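Local structure of anthrone oxidase-like protein (5F9P) at residues P1-E6 with K112-G116; V124-V130 with A172-S178; D7-L13 with M96-V100; L13-D19 with T90-M96; T32-A38 with V224-S228. The protein is a C-C bond cleaving oxygenase of atypical angucycline biosynthesis in Streptomyces ambofaciens, acting in oxidative ring-B opening. All coordinates share one frame; numbering follows the deposited sequence.

Interaction 1: P1-E6 with K112-G116; sequences PIISAE and KIEIG
Backbone bonds between Pro1-Ile3 and Ile113-Ile115 hold the two segments together. Ile3 and Ile113 form an antiparallel hydrogen-bonded pair, with Ile3 N to Ile113 O at 2.6 Å and Ile113 N returning to Ile3 O at 2.9 Å. Two residues along, Ile115 N gives a nearly straight bond to Pro1 O (3.0 Å). Ile2 and Glu114 are the non-hydrogen-bonded pair between. Apolar contacts gather on the face of Ile3 and Ile113: CD1 of Ile3 meets CG2 of Ile115 at 3.8 Å, the two side chains crossing at about a right angle, while Phe60 and Val159 of the barrel pack against this buried side. On the exposed face, CD1 of Ile2 lies over CB of Glu114 (3.8 Å). Electrostatics are weak: Lys112 bends at its last torsion (chi4 -64°), and its NZ makes a long salt bridge to Glu6 OE1 (3.7 Å). Ser4 OG is bonded to Asp7. The result is a two-stranded antiparallel sheet of strands 2-3 and 113-114, separate from the barrel sheet and packed against it through Ile3, Ile113 and the adjoining Ile115.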
# COMPACT_ATOMS: atom_id res chain seq x y z
N PRO A 1 -2.08 7.13 -10.80
CA PRO A 1 -0.68 7.48 -10.57
C PRO A 1 0.26 6.34 -10.97
O PRO A 1 -0.17 5.19 -11.05
CB PRO A 1 -0.64 7.74 -9.07
CG PRO A 1 -2.00 8.33 -8.79
CD PRO A 1 -2.96 7.63 -9.73
N ILE A 2 1.52 6.66 -11.24
CA ILE A 2 2.46 5.69 -11.79
C ILE A 2 3.53 5.35 -10.76
O ILE A 2 4.06 6.24 -10.10
CB ILE A 2 3.15 6.23 -13.06
CG1 ILE A 2 2.14 6.41 -14.19
CG2 ILE A 2 4.29 5.30 -13.50
CD1 ILE A 2 1.60 5.10 -14.73
N ILE A 3 3.82 4.06 -10.60
CA ILE A 3 4.84 3.62 -9.65
C ILE A 3 6.00 2.97 -10.39
O ILE A 3 5.78 2.14 -11.27
CB ILE A 3 4.28 2.59 -8.65
CG1 ILE A 3 3.03 3.14 -7.96
CG2 ILE A 3 5.36 2.21 -7.63
CD1 ILE A 3 2.25 2.07 -7.22
N SER A 4 7.22 3.33 -10.04
CA SER A 4 8.38 2.70 -10.67
C SER A 4 9.58 2.60 -9.74
O SER A 4 9.77 3.43 -8.85
CB SER A 4 8.78 3.48 -11.93
OG SER A 4 9.68 4.52 -11.59
N ALA A 5 10.42 1.59 -9.96
CA ALA A 5 11.61 1.40 -9.13
C ALA A 5 12.58 2.59 -9.19
O ALA A 5 13.39 2.78 -8.28
CB ALA A 5 12.31 0.11 -9.50
N GLU A 6 12.50 3.38 -10.26
CA GLU A 6 13.37 4.55 -10.39
C GLU A 6 12.84 5.78 -9.66
O GLU A 6 13.49 6.83 -9.63
CB GLU A 6 13.63 4.89 -11.86
CG GLU A 6 14.27 3.76 -12.65
CD GLU A 6 13.25 2.76 -13.15
OE1 GLU A 6 12.06 3.12 -13.28
OE2 GLU A 6 13.65 1.60 -13.42
N LYS A 112 6.53 -0.42 -15.36
CA LYS A 112 5.87 0.58 -14.52
C LYS A 112 4.45 0.15 -14.15
O LYS A 112 3.76 -0.53 -14.90
CB LYS A 112 5.84 1.96 -15.18
CG LYS A 112 7.23 2.52 -15.52
CD LYS A 112 7.15 3.97 -16.00
CE LYS A 112 8.46 4.45 -16.62
NZ LYS A 112 9.59 4.49 -15.64
N ILE A 113 4.03 0.58 -12.97
CA ILE A 113 2.77 0.14 -12.42
C ILE A 113 1.85 1.34 -12.30
O ILE A 113 2.27 2.42 -11.90
CB ILE A 113 3.03 -0.55 -11.07
CG1 ILE A 113 3.74 -1.89 -11.35
CG2 ILE A 113 1.75 -0.72 -10.29
CD1 ILE A 113 4.29 -2.60 -10.13
N GLU A 114 0.59 1.15 -12.68
CA GLU A 114 -0.40 2.20 -12.55
C GLU A 114 -1.47 1.79 -11.56
O GLU A 114 -1.96 0.67 -11.60
CB GLU A 114 -1.06 2.50 -13.89
CG GLU A 114 -2.06 3.63 -13.80
CD GLU A 114 -2.56 4.11 -15.16
OE1 GLU A 114 -2.33 3.40 -16.18
OE2 GLU A 114 -3.19 5.19 -15.21
N ILE A 115 -1.83 2.71 -10.67
CA ILE A 115 -2.91 2.48 -9.73
C ILE A 115 -4.02 3.52 -9.92
O ILE A 115 -3.75 4.68 -10.23
CB ILE A 115 -2.40 2.49 -8.27
CG1 ILE A 115 -1.77 3.84 -7.93
CG2 ILE A 115 -1.41 1.35 -8.08
CD1 ILE A 115 -1.51 4.05 -6.42
N GLY A 116 -5.27 3.11 -9.73
CA GLY A 116 -6.40 3.99 -10.00
C GLY A 116 -7.72 3.25 -10.03
O GLY A 116 -7.76 2.05 -10.29

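Interaction 2: V124-V130 with A172-S178; sequences VFTVFPV and AFVISYS
Phe125 sets CG anti to its backbone N (chi1 174°), while Ile175 points CG2 anti to its own N, and CE1 of the ring meets that methyl at 3.5 Å. Phe128 has CG beside the backbone N instead (chi1 -53°), which brings CE1 to CB of Ser176 at 3.8 Å, in the plane of the ring. These contacts fall on opposite faces of an antiparallel pair in the eight-stranded barrel closed within this single chain, consistent with the dimeric alpha-beta barrel clan of its family. Val127, Phe173 and Ile175 face the same way as Phe125, and Met96 packs on Val127 and Phe173. Leu142 of helix 135-142 covers Phe128 and Val174 on the other side. Paired backbone bonds join Val124 to Ser178, Thr126 to Ser176 and Phe128 to Val174. A water donates to Val124 O (2.9 Å) and bonds to OG of Ser176 and of Ser178, whose further partners are His158 and Trp180 respectively. A glycerol, probably from the crystallisation liquor, also bonds to Ser176 OG.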
# COMPACT_ATOMS: atom_id res chain seq x y z
N VAL A 124 -3.84 -6.51 -3.42
CA VAL A 124 -3.44 -7.39 -2.32
C VAL A 124 -2.23 -6.81 -1.59
O VAL A 124 -1.22 -6.49 -2.21
CB VAL A 124 -3.15 -8.82 -2.86
CG1 VAL A 124 -2.72 -9.77 -1.73
CG2 VAL A 124 -4.37 -9.35 -3.58
N PHE A 125 -2.34 -6.68 -0.27
CA PHE A 125 -1.37 -5.93 0.53
C PHE A 125 -0.90 -6.73 1.75
O PHE A 125 -1.71 -7.34 2.45
CB PHE A 125 -2.02 -4.62 0.98
CG PHE A 125 -1.19 -3.82 1.93
CD1 PHE A 125 -0.10 -3.10 1.48
CD2 PHE A 125 -1.51 -3.78 3.27
CE1 PHE A 125 0.66 -2.35 2.35
CE2 PHE A 125 -0.75 -3.04 4.15
CZ PHE A 125 0.34 -2.32 3.69
N THR A 126 0.41 -6.72 1.99
CA THR A 126 0.98 -7.30 3.20
C THR A 126 2.16 -6.46 3.66
O THR A 126 3.03 -6.12 2.87
CB THR A 126 1.50 -8.75 2.98
OG1 THR A 126 0.43 -9.58 2.51
CG2 THR A 126 2.03 -9.33 4.29
N VAL A 127 2.17 -6.13 4.94
CA VAL A 127 3.35 -5.52 5.54
C VAL A 127 3.99 -6.55 6.46
O VAL A 127 3.33 -7.08 7.37
CB VAL A 127 3.02 -4.23 6.33
CG1 VAL A 127 1.83 -4.46 7.24
CG2 VAL A 127 4.23 -3.76 7.13
N PHE A 128 5.26 -6.88 6.18
CA PHE A 128 6.00 -7.87 6.96
C PHE A 128 6.98 -7.18 7.89
O PHE A 128 7.90 -6.49 7.42
CB PHE A 128 6.85 -8.78 6.07
CG PHE A 128 6.10 -9.46 4.94
CD1 PHE A 128 5.90 -8.82 3.74
CD2 PHE A 128 5.68 -10.77 5.07
CE1 PHE A 128 5.24 -9.45 2.69
CE2 PHE A 128 5.03 -11.41 4.03
CZ PHE A 128 4.81 -10.75 2.83
N PRO A 129 6.81 -7.35 9.21
CA PRO A 129 7.92 -6.95 10.08
C PRO A 129 9.04 -7.97 9.86
O PRO A 129 8.76 -9.17 9.81
CB PRO A 129 7.33 -7.06 11.49
CG PRO A 129 6.24 -8.06 11.36
CD PRO A 129 5.69 -7.94 9.96
N VAL A 130 10.27 -7.51 9.71
CA VAL A 130 11.40 -8.41 9.49
C VAL A 130 12.54 -8.11 10.45
O VAL A 130 12.58 -7.05 11.07
CB VAL A 130 11.93 -8.29 8.04
CG1 VAL A 130 10.84 -8.71 7.04
CG2 VAL A 130 12.39 -6.88 7.79
N ALA A 172 12.20 -2.96 11.61
CA ALA A 172 12.31 -3.01 10.16
C ALA A 172 11.06 -3.62 9.55
O ALA A 172 10.42 -4.47 10.16
CB ALA A 172 13.54 -3.80 9.76
N PHE A 173 10.71 -3.20 8.34
CA PHE A 173 9.56 -3.77 7.67
C PHE A 173 9.66 -3.66 6.15
O PHE A 173 10.38 -2.80 5.63
CB PHE A 173 8.26 -3.13 8.18
CG PHE A 173 8.11 -1.69 7.82
CD1 PHE A 173 8.72 -0.70 8.58
CD2 PHE A 173 7.36 -1.32 6.71
CE1 PHE A 173 8.59 0.65 8.24
CE2 PHE A 173 7.22 0.02 6.36
CZ PHE A 173 7.84 1.00 7.12
N VAL A 174 8.97 -4.55 5.45
CA VAL A 174 8.90 -4.47 3.99
C VAL A 174 7.46 -4.70 3.61
O VAL A 174 6.67 -5.19 4.42
CB VAL A 174 9.79 -5.49 3.28
CG1 VAL A 174 11.23 -5.31 3.69
CG2 VAL A 174 9.31 -6.90 3.56
N ILE A 175 7.12 -4.36 2.38
CA ILE A 175 5.73 -4.41 1.96
C ILE A 175 5.62 -5.03 0.60
O ILE A 175 6.45 -4.77 -0.28
CB ILE A 175 5.10 -2.99 1.92
CG1 ILE A 175 4.82 -2.51 3.35
CG2 ILE A 175 3.81 -2.98 1.08
CD1 ILE A 175 4.47 -1.04 3.43
N SER A 176 4.60 -5.87 0.45
CA SER A 176 4.26 -6.47 -0.82
C SER A 176 2.92 -5.89 -1.27
O SER A 176 1.93 -5.98 -0.54
CB SER A 176 4.10 -7.99 -0.63
OG SER A 176 3.64 -8.58 -1.83
N TYR A 177 2.88 -5.30 -2.46
CA TYR A 177 1.65 -4.69 -2.97
C TYR A 177 1.44 -5.19 -4.39
O TYR A 177 2.22 -4.88 -5.28
CB TYR A 177 1.79 -3.16 -2.94
CG TYR A 177 0.63 -2.35 -3.51
CD1 TYR A 177 0.50 -2.16 -4.87
CD2 TYR A 177 -0.31 -1.76 -2.66
CE1 TYR A 177 -0.56 -1.41 -5.39
CE2 TYR A 177 -1.35 -1.01 -3.17
CZ TYR A 177 -1.48 -0.83 -4.53
OH TYR A 177 -2.53 -0.08 -5.03
N SER A 178 0.41 -6.01 -4.60
CA SER A 178 0.16 -6.63 -5.89
C SER A 178 -1.24 -6.36 -6.46
O SER A 178 -2.19 -6.10 -5.72
CB SER A 178 0.46 -8.14 -5.87
OG SER A 178 -0.33 -8.86 -4.93
O HOH W 1 0.79 -8.61 -2.26

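Interaction 3: D7-L13 with M96-V100; sequences DKHLTVL and MQNEV
An antiparallel pairing of strands 10-17 and 92-105 holds Thr11 against Asn98 and Leu13 against Met96. Thr11 O takes two bonds from Asn98, one from the backbone N (2.8 Å) and one from ND2 (2.9 Å). The ND2 donor stands 36° out of the carbonyl plane, reached because CG of Asn98 lies beside its backbone N (chi1 -42°). Two donors of Asn98 thus grip Thr11 O, and the ND2 bond helps set the rotation of the amide; ND2 also lies 3.8 Å from CD1 of Leu13. Thr11 N completes the pair through Asn98 O.

The 10-17/92-105 pairing closes the eight-stranded barrel, since these are the first and last strands of its order. Leu13 N reaches Met96 O and Met96 N returns to Leu13 O at 2.8 Å; the selenomethionine bends at chi3 and brings CE to 4.1 Å from Leu13 CB. On the Gln97 side, CD1 of Leu10 touches the backbone O of Asn98 (3.5 Å) and CD2 approaches OE1 of Gln97, whose stronger partner is Arg165. Past the last bridged pair, a water donates to Asp7 O and accepts from Val100 N (3.0 Å).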
# COMPACT_ATOMS: atom_id res chain seq x y z
N ASP A 7 11.66 5.65 -9.07
CA ASP A 7 11.09 6.73 -8.26
C ASP A 7 12.12 7.26 -7.28
O ASP A 7 12.72 6.48 -6.54
CB ASP A 7 9.85 6.25 -7.49
CG ASP A 7 8.61 6.11 -8.37
OD1 ASP A 7 8.68 6.52 -9.55
OD2 ASP A 7 7.56 5.61 -7.87
N LYS A 8 12.32 8.57 -7.26
CA LYS A 8 13.26 9.18 -6.33
C LYS A 8 12.53 9.86 -5.18
O LYS A 8 13.15 10.32 -4.22
CB LYS A 8 14.18 10.17 -7.04
CG LYS A 8 15.26 9.52 -7.90
CD LYS A 8 16.43 10.47 -8.18
CE LYS A 8 16.01 11.70 -8.98
NZ LYS A 8 17.15 12.63 -9.29
N HIS A 9 11.21 9.93 -5.28
CA HIS A 9 10.39 10.53 -4.25
C HIS A 9 10.05 9.51 -3.14
O HIS A 9 10.41 8.34 -3.22
CB HIS A 9 9.11 11.08 -4.87
CG HIS A 9 8.35 10.07 -5.66
ND1 HIS A 9 8.47 9.93 -7.02
CD2 HIS A 9 7.47 9.11 -5.26
CE1 HIS A 9 7.69 8.95 -7.44
NE2 HIS A 9 7.07 8.44 -6.39
N LEU A 10 9.34 9.98 -2.12
CA LEU A 10 8.99 9.18 -0.97
C LEU A 10 7.63 8.54 -1.16
O LEU A 10 6.66 9.21 -1.56
CB LEU A 10 9.00 10.06 0.28
CG LEU A 10 8.63 9.41 1.61
CD1 LEU A 10 9.70 8.41 2.01
CD2 LEU A 10 8.46 10.47 2.68
N THR A 11 7.54 7.23 -0.91
CA THR A 11 6.26 6.54 -1.01
C THR A 11 5.67 6.31 0.38
O THR A 11 6.24 5.59 1.20
CB THR A 11 6.38 5.21 -1.78
OG1 THR A 11 6.77 5.48 -3.13
CG2 THR A 11 5.05 4.49 -1.78
N VAL A 12 4.52 6.91 0.63
CA VAL A 12 3.90 6.85 1.94
C VAL A 12 2.62 6.02 1.89
O VAL A 12 1.72 6.29 1.09
CB VAL A 12 3.60 8.27 2.49
CG1 VAL A 12 2.79 8.21 3.77
CG2 VAL A 12 4.91 9.03 2.72
N LEU A 13 2.55 5.00 2.74
CA LEU A 13 1.33 4.21 2.89
C LEU A 13 0.73 4.39 4.27
O LEU A 13 1.35 4.07 5.29
CB LEU A 13 1.57 2.73 2.61
CG LEU A 13 1.65 2.35 1.13
CD1 LEU A 13 2.74 3.13 0.39
CD2 LEU A 13 1.87 0.87 0.98
N MSE A 96 3.38 4.81 7.13
CA MSE A 96 4.64 4.16 6.80
C MSE A 96 5.36 4.83 5.64
O MSE A 96 4.79 5.02 4.57
CB MSE A 96 4.38 2.69 6.48
CG MSE A 96 3.95 1.86 7.68
SE MSE A 96 3.27 0.11 7.13
CE MSE A 96 1.64 0.73 6.22
N GLN A 97 6.63 5.18 5.85
CA GLN A 97 7.42 5.82 4.80
C GLN A 97 8.33 4.79 4.15
O GLN A 97 9.04 4.06 4.84
CB GLN A 97 8.23 6.99 5.38
CG GLN A 97 7.38 7.97 6.18
CD GLN A 97 8.22 9.06 6.86
OE1 GLN A 97 9.22 9.50 6.33
NE2 GLN A 97 7.79 9.48 8.05
N ASN A 98 8.33 4.75 2.82
CA ASN A 98 9.00 3.70 2.08
C ASN A 98 9.72 4.21 0.86
O ASN A 98 9.46 5.31 0.37
CB ASN A 98 7.97 2.68 1.57
CG ASN A 98 6.93 2.35 2.59
OD1 ASN A 98 7.10 1.43 3.39
ND2 ASN A 98 5.84 3.11 2.60
N GLU A 99 10.61 3.38 0.34
CA GLU A 99 11.13 3.57 -1.00
C GLU A 99 10.75 2.34 -1.81
O GLU A 99 10.55 1.25 -1.25
CB GLU A 99 12.64 3.79 -0.99
CG GLU A 99 13.45 2.60 -0.58
CD GLU A 99 14.94 2.94 -0.42
OE1 GLU A 99 15.74 2.01 -0.20
OE2 GLU A 99 15.29 4.13 -0.52
N VAL A 100 10.62 2.51 -3.11
CA VAL A 100 10.24 1.41 -3.98
C VAL A 100 11.47 0.56 -4.23
O VAL A 100 12.50 1.08 -4.66
CB VAL A 100 9.66 1.93 -5.31
CG1 VAL A 100 9.39 0.75 -6.27
CG2 VAL A 100 8.38 2.72 -5.05
O HOH W 2 11.92 4.86 -4.50

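Interaction 4: L13-D19 with T90-M96; sequences LNLFTTD and TTSIRLM
Phe16 turns a ring edge to Ile93, with CG1 of Ile93 at 3.8 Å from CD1 near the ring plane; CD2 of Leu95 approaches CZ obliquely. Over one face of the Arg94 guanidinium lies CD2 of Leu15, 3.9 Å from NH1, the two side chains running side by side in the same direction. CG2 of Thr17 lies at an edge of that group, near its plane, and so does a water that accepts a weak bond from NH1. The same water donates to Leu15 O and bonds to OG of Ser92 (2.7 Å), joining both strands. Bends at chi2 and chi3 (115° and 119°) turn the arginine back alongside the leucine. On the Phe16 side, CD2 of Leu95 also meets OD1 of Asn14 at 3.6 Å. On the opposite face CE of selenomethionine Met96 reaches CB of Leu15 at 3.6 Å.

Regular pairing, with Leu15 N to Arg94 O nearly straight at 176°, gives way at Thr17 to a classic beta bulge, where Thr91 and Ser92 both face one residue. Thr91 N bonds to Thr17 O, and Thr17 OG1 bonds to Thr91 OG1 (2.7 Å) and, at a short 2.5 Å, to Ser92 OG. The three hydroxyls can arrange their protons in more than one way, and with the Thr91 N bond they reinforce the bulge where the backbone register shifts.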
# COMPACT_ATOMS: atom_id res chain seq x y z
N LEU A 13 2.55 5.00 2.74
CA LEU A 13 1.33 4.21 2.89
C LEU A 13 0.73 4.39 4.27
O LEU A 13 1.35 4.07 5.29
CB LEU A 13 1.57 2.73 2.61
CG LEU A 13 1.65 2.35 1.13
CD1 LEU A 13 2.74 3.13 0.39
CD2 LEU A 13 1.87 0.87 0.98
N ASN A 14 -0.48 4.95 4.30
CA ASN A 14 -1.23 5.12 5.53
C ASN A 14 -2.24 3.98 5.66
O ASN A 14 -3.18 3.87 4.87
CB ASN A 14 -1.95 6.47 5.56
CG ASN A 14 -0.99 7.64 5.53
OD1 ASN A 14 0.21 7.49 5.76
ND2 ASN A 14 -1.52 8.84 5.28
N LEU A 15 -2.00 3.13 6.65
CA LEU A 15 -2.78 1.92 6.85
C LEU A 15 -3.67 2.06 8.08
O LEU A 15 -3.20 2.36 9.17
CB LEU A 15 -1.83 0.73 7.04
CG LEU A 15 -2.48 -0.60 7.44
CD1 LEU A 15 -3.41 -1.09 6.34
CD2 LEU A 15 -1.40 -1.63 7.76
N PHE A 16 -4.97 1.84 7.88
CA PHE A 16 -5.94 1.96 8.95
C PHE A 16 -6.75 0.66 9.08
O PHE A 16 -7.20 0.11 8.07
CB PHE A 16 -6.90 3.11 8.65
CG PHE A 16 -6.22 4.42 8.38
CD1 PHE A 16 -5.83 5.24 9.43
CD2 PHE A 16 -5.98 4.84 7.09
CE1 PHE A 16 -5.19 6.44 9.20
CE2 PHE A 16 -5.37 6.05 6.84
CZ PHE A 16 -4.97 6.86 7.90
N THR A 17 -6.92 0.18 10.30
CA THR A 17 -7.79 -0.96 10.57
C THR A 17 -8.98 -0.48 11.40
O THR A 17 -8.86 0.47 12.17
CB THR A 17 -7.05 -2.09 11.34
OG1 THR A 17 -6.61 -1.59 12.61
CG2 THR A 17 -5.84 -2.56 10.56
N THR A 18 -10.13 -1.11 11.22
CA THR A 18 -11.29 -0.78 12.02
C THR A 18 -12.17 -2.01 12.22
O THR A 18 -11.89 -3.07 11.66
CB THR A 18 -12.09 0.38 11.38
OG1 THR A 18 -13.04 0.88 12.33
CG2 THR A 18 -12.78 -0.07 10.11
N ASP A 19 -13.25 -1.89 13.00
CA ASP A 19 -14.01 -3.08 13.38
C ASP A 19 -15.47 -3.14 12.91
O ASP A 19 -16.16 -4.12 13.21
CB ASP A 19 -13.93 -3.32 14.90
CG ASP A 19 -14.47 -2.16 15.71
OD1 ASP A 19 -14.95 -1.16 15.11
OD2 ASP A 19 -14.42 -2.24 16.95
N THR A 90 -10.85 3.99 14.29
CA THR A 90 -9.89 2.95 13.94
C THR A 90 -9.46 2.13 15.15
O THR A 90 -9.55 2.58 16.29
CB THR A 90 -8.61 3.54 13.29
OG1 THR A 90 -8.01 4.48 14.19
CG2 THR A 90 -8.94 4.25 11.98
N THR A 91 -9.00 0.91 14.89
CA THR A 91 -8.42 0.09 15.93
C THR A 91 -6.90 0.22 15.88
O THR A 91 -6.21 -0.06 16.86
CB THR A 91 -8.83 -1.37 15.76
OG1 THR A 91 -8.64 -1.76 14.40
CG2 THR A 91 -10.32 -1.55 16.14
N SER A 92 -6.39 0.64 14.73
CA SER A 92 -4.97 0.97 14.60
C SER A 92 -4.69 1.91 13.43
O SER A 92 -5.46 2.00 12.47
CB SER A 92 -4.11 -0.29 14.45
OG SER A 92 -4.25 -0.86 13.16
N ILE A 93 -3.55 2.60 13.53
CA ILE A 93 -3.09 3.53 12.52
C ILE A 93 -1.59 3.31 12.32
O ILE A 93 -0.83 3.34 13.29
CB ILE A 93 -3.29 4.97 12.98
CG1 ILE A 93 -4.77 5.31 13.08
CG2 ILE A 93 -2.53 5.94 12.07
CD1 ILE A 93 -5.04 6.60 13.86
N ARG A 94 -1.18 3.08 11.09
CA ARG A 94 0.24 2.98 10.76
C ARG A 94 0.54 3.85 9.55
O ARG A 94 -0.03 3.65 8.47
CB ARG A 94 0.64 1.53 10.47
CG ARG A 94 0.89 0.69 11.72
CD ARG A 94 -0.12 -0.42 11.84
NE ARG A 94 0.52 -1.74 11.82
CZ ARG A 94 -0.13 -2.88 11.62
NH1 ARG A 94 -1.45 -2.89 11.40
NH2 ARG A 94 0.54 -4.03 11.62
N LEU A 95 1.41 4.83 9.75
CA LEU A 95 1.78 5.74 8.67
C LEU A 95 3.21 5.42 8.30
O LEU A 95 4.14 5.74 9.06
CB LEU A 95 1.65 7.20 9.11
CG LEU A 95 0.43 7.64 9.91
CD1 LEU A 95 0.60 9.10 10.33
CD2 LEU A 95 -0.88 7.46 9.14
N MSE A 96 3.38 4.81 7.13
CA MSE A 96 4.64 4.16 6.80
C MSE A 96 5.36 4.83 5.64
O MSE A 96 4.79 5.02 4.57
CB MSE A 96 4.38 2.69 6.48
CG MSE A 96 3.95 1.86 7.68
SE MSE A 96 3.27 0.11 7.13
CE MSE A 96 1.64 0.73 6.22
O HOH W 3 -2.97 0.05 11.00

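Interaction 5: T32-A38 with V224-S228; sequences TKIVDAA and VHTRS
His225 and Arg227 reach from the strand to the helix end and make the tight part of the contact. CG2 of Thr32 sits over the centre of the His225 ring, a CH-pi contact 3.7 Å from the centroid and 12° off the normal. At the ring edge NE2 donates to OD1 of Asp36 (2.8 Å), met on its syn side with the carboxylate and ring planes 60° apart. One carboxylate oxygen thus holds the imidazole while a methyl lies on its face. OD2 of Asp36 is taken by Ala235 N of the probably tag-derived C-terminal tail. Arg227 stretches out, CG anti to the backbone N (chi1 -168°), and passes CG1 of Val35, which lies 3.4 Å from its CB. NH1 bridges two carbonyls at the helix's C-terminal end, Val35 O (2.9 Å) and Ala38 O (3.0 Å), the latter on a lone pair; Val35 O also accepts from Ala38 N. The helix dipole would probably favour a positive charge there.

The looser side is formed by Lys33 and Ala37, whose side chains point away from the strand, and by Thr226, which turns from the helix toward Thr47 and Pro1. Helix 21-37 packs on the outer side of strand 217-228, beside Ser46 and Trp43 of strand 43-51, with helix 76-88 touching Ile34.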
# COMPACT_ATOMS: atom_id res chain seq x y z
N THR A 32 -11.04 10.92 1.93
CA THR A 32 -11.34 11.53 0.64
C THR A 32 -11.43 13.06 0.71
O THR A 32 -11.01 13.76 -0.20
CB THR A 32 -12.59 10.89 0.01
OG1 THR A 32 -12.30 9.50 -0.23
CG2 THR A 32 -12.92 11.53 -1.31
N LYS A 33 -11.97 13.57 1.82
CA LYS A 33 -11.98 15.01 2.07
C LYS A 33 -10.57 15.58 2.05
O LYS A 33 -10.32 16.61 1.43
CB LYS A 33 -12.60 15.32 3.43
CG LYS A 33 -14.10 15.12 3.53
CD LYS A 33 -14.52 15.45 4.97
CE LYS A 33 -15.99 15.22 5.21
NZ LYS A 33 -16.38 15.77 6.53
N ILE A 34 -9.66 14.90 2.74
CA ILE A 34 -8.26 15.32 2.80
C ILE A 34 -7.57 15.29 1.41
O ILE A 34 -6.88 16.23 1.00
CB ILE A 34 -7.48 14.47 3.84
CG1 ILE A 34 -8.03 14.73 5.25
CG2 ILE A 34 -5.97 14.78 3.78
CD1 ILE A 34 -7.63 13.68 6.29
N VAL A 35 -7.79 14.21 0.67
CA VAL A 35 -7.28 14.12 -0.69
C VAL A 35 -7.80 15.27 -1.57
O VAL A 35 -7.03 15.91 -2.27
CB VAL A 35 -7.62 12.75 -1.34
CG1 VAL A 35 -7.32 12.76 -2.85
CG2 VAL A 35 -6.87 11.63 -0.64
N ASP A 36 -9.10 15.51 -1.52
CA ASP A 36 -9.73 16.48 -2.41
C ASP A 36 -9.28 17.91 -2.12
O ASP A 36 -9.24 18.74 -3.02
CB ASP A 36 -11.25 16.35 -2.34
CG ASP A 36 -11.76 15.06 -2.95
OD1 ASP A 36 -10.98 14.38 -3.67
OD2 ASP A 36 -12.95 14.72 -2.74
N ALA A 37 -8.92 18.17 -0.87
CA ALA A 37 -8.43 19.49 -0.47
C ALA A 37 -6.90 19.61 -0.50
O ALA A 37 -6.37 20.69 -0.31
CB ALA A 37 -8.95 19.85 0.93
N ALA A 38 -6.21 18.50 -0.77
CA ALA A 38 -4.75 18.48 -0.72
C ALA A 38 -4.06 19.48 -1.65
O ALA A 38 -4.22 19.39 -2.88
CB ALA A 38 -4.23 17.06 -1.00
N VAL A 224 -10.72 3.08 -4.65
CA VAL A 224 -11.98 3.81 -4.77
C VAL A 224 -11.83 5.29 -5.11
O VAL A 224 -12.81 5.94 -5.44
CB VAL A 224 -12.87 3.65 -3.49
CG1 VAL A 224 -13.28 2.18 -3.27
CG2 VAL A 224 -12.15 4.21 -2.26
N HIS A 225 -10.61 5.82 -5.04
CA HIS A 225 -10.42 7.25 -5.26
C HIS A 225 -8.94 7.55 -5.45
O HIS A 225 -8.08 7.02 -4.74
CB HIS A 225 -10.99 8.05 -4.07
CG HIS A 225 -11.14 9.52 -4.32
ND1 HIS A 225 -12.20 10.06 -5.02
CD2 HIS A 225 -10.38 10.58 -3.93
CE1 HIS A 225 -12.09 11.38 -5.06
NE2 HIS A 225 -10.99 11.72 -4.40
N THR A 226 -8.64 8.39 -6.44
CA THR A 226 -7.28 8.87 -6.66
C THR A 226 -7.31 10.31 -7.15
O THR A 226 -8.23 10.71 -7.88
CB THR A 226 -6.54 8.02 -7.71
OG1 THR A 226 -5.15 8.34 -7.69
CG2 THR A 226 -7.08 8.30 -9.09
N ARG A 227 -6.29 11.07 -6.76
CA ARG A 227 -6.12 12.46 -7.16
C ARG A 227 -4.63 12.84 -7.17
O ARG A 227 -3.88 12.38 -6.31
CB ARG A 227 -6.86 13.38 -6.18
CG ARG A 227 -6.98 14.80 -6.69
CD ARG A 227 -7.69 15.77 -5.75
NE ARG A 227 -7.39 17.13 -6.20
CZ ARG A 227 -6.67 18.02 -5.53
NH1 ARG A 227 -6.24 17.77 -4.31
NH2 ARG A 227 -6.43 19.21 -6.08
N SER A 228 -4.22 13.68 -8.12
CA SER A 228 -2.83 14.15 -8.18
C SER A 228 -2.71 15.65 -7.93
O SER A 228 -3.71 16.37 -8.00
CB SER A 228 -2.20 13.82 -9.55
OG SER A 228 -2.15 12.43 -9.77

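In the fold
Interactions 3 and 4 are successive parts of one strand pairing, sharing Leu13 and Met96, with centres about 17 Å apart. Interaction 2 lies across the barrel interior from them: Phe125 CE1 meets Leu13 CD2 at 3.7 Å, and Phe173 CE2 approaches Asn98 OD1 at 3.3 Å. Interaction 1 packs beside one end of the barrel, where Ile115 CG2 touches Tyr177 OH at 3.5 Å and Ile3 CG2 touches Val100 CG2 at 4.0 Å. Its Pro1 also meets Thr226 of interaction 5. Interaction 5 is remote from interaction 2, their centres about 24 Å apart. The glycerol bound at Ser176 lies on the face opposite Phe125 and Ile175.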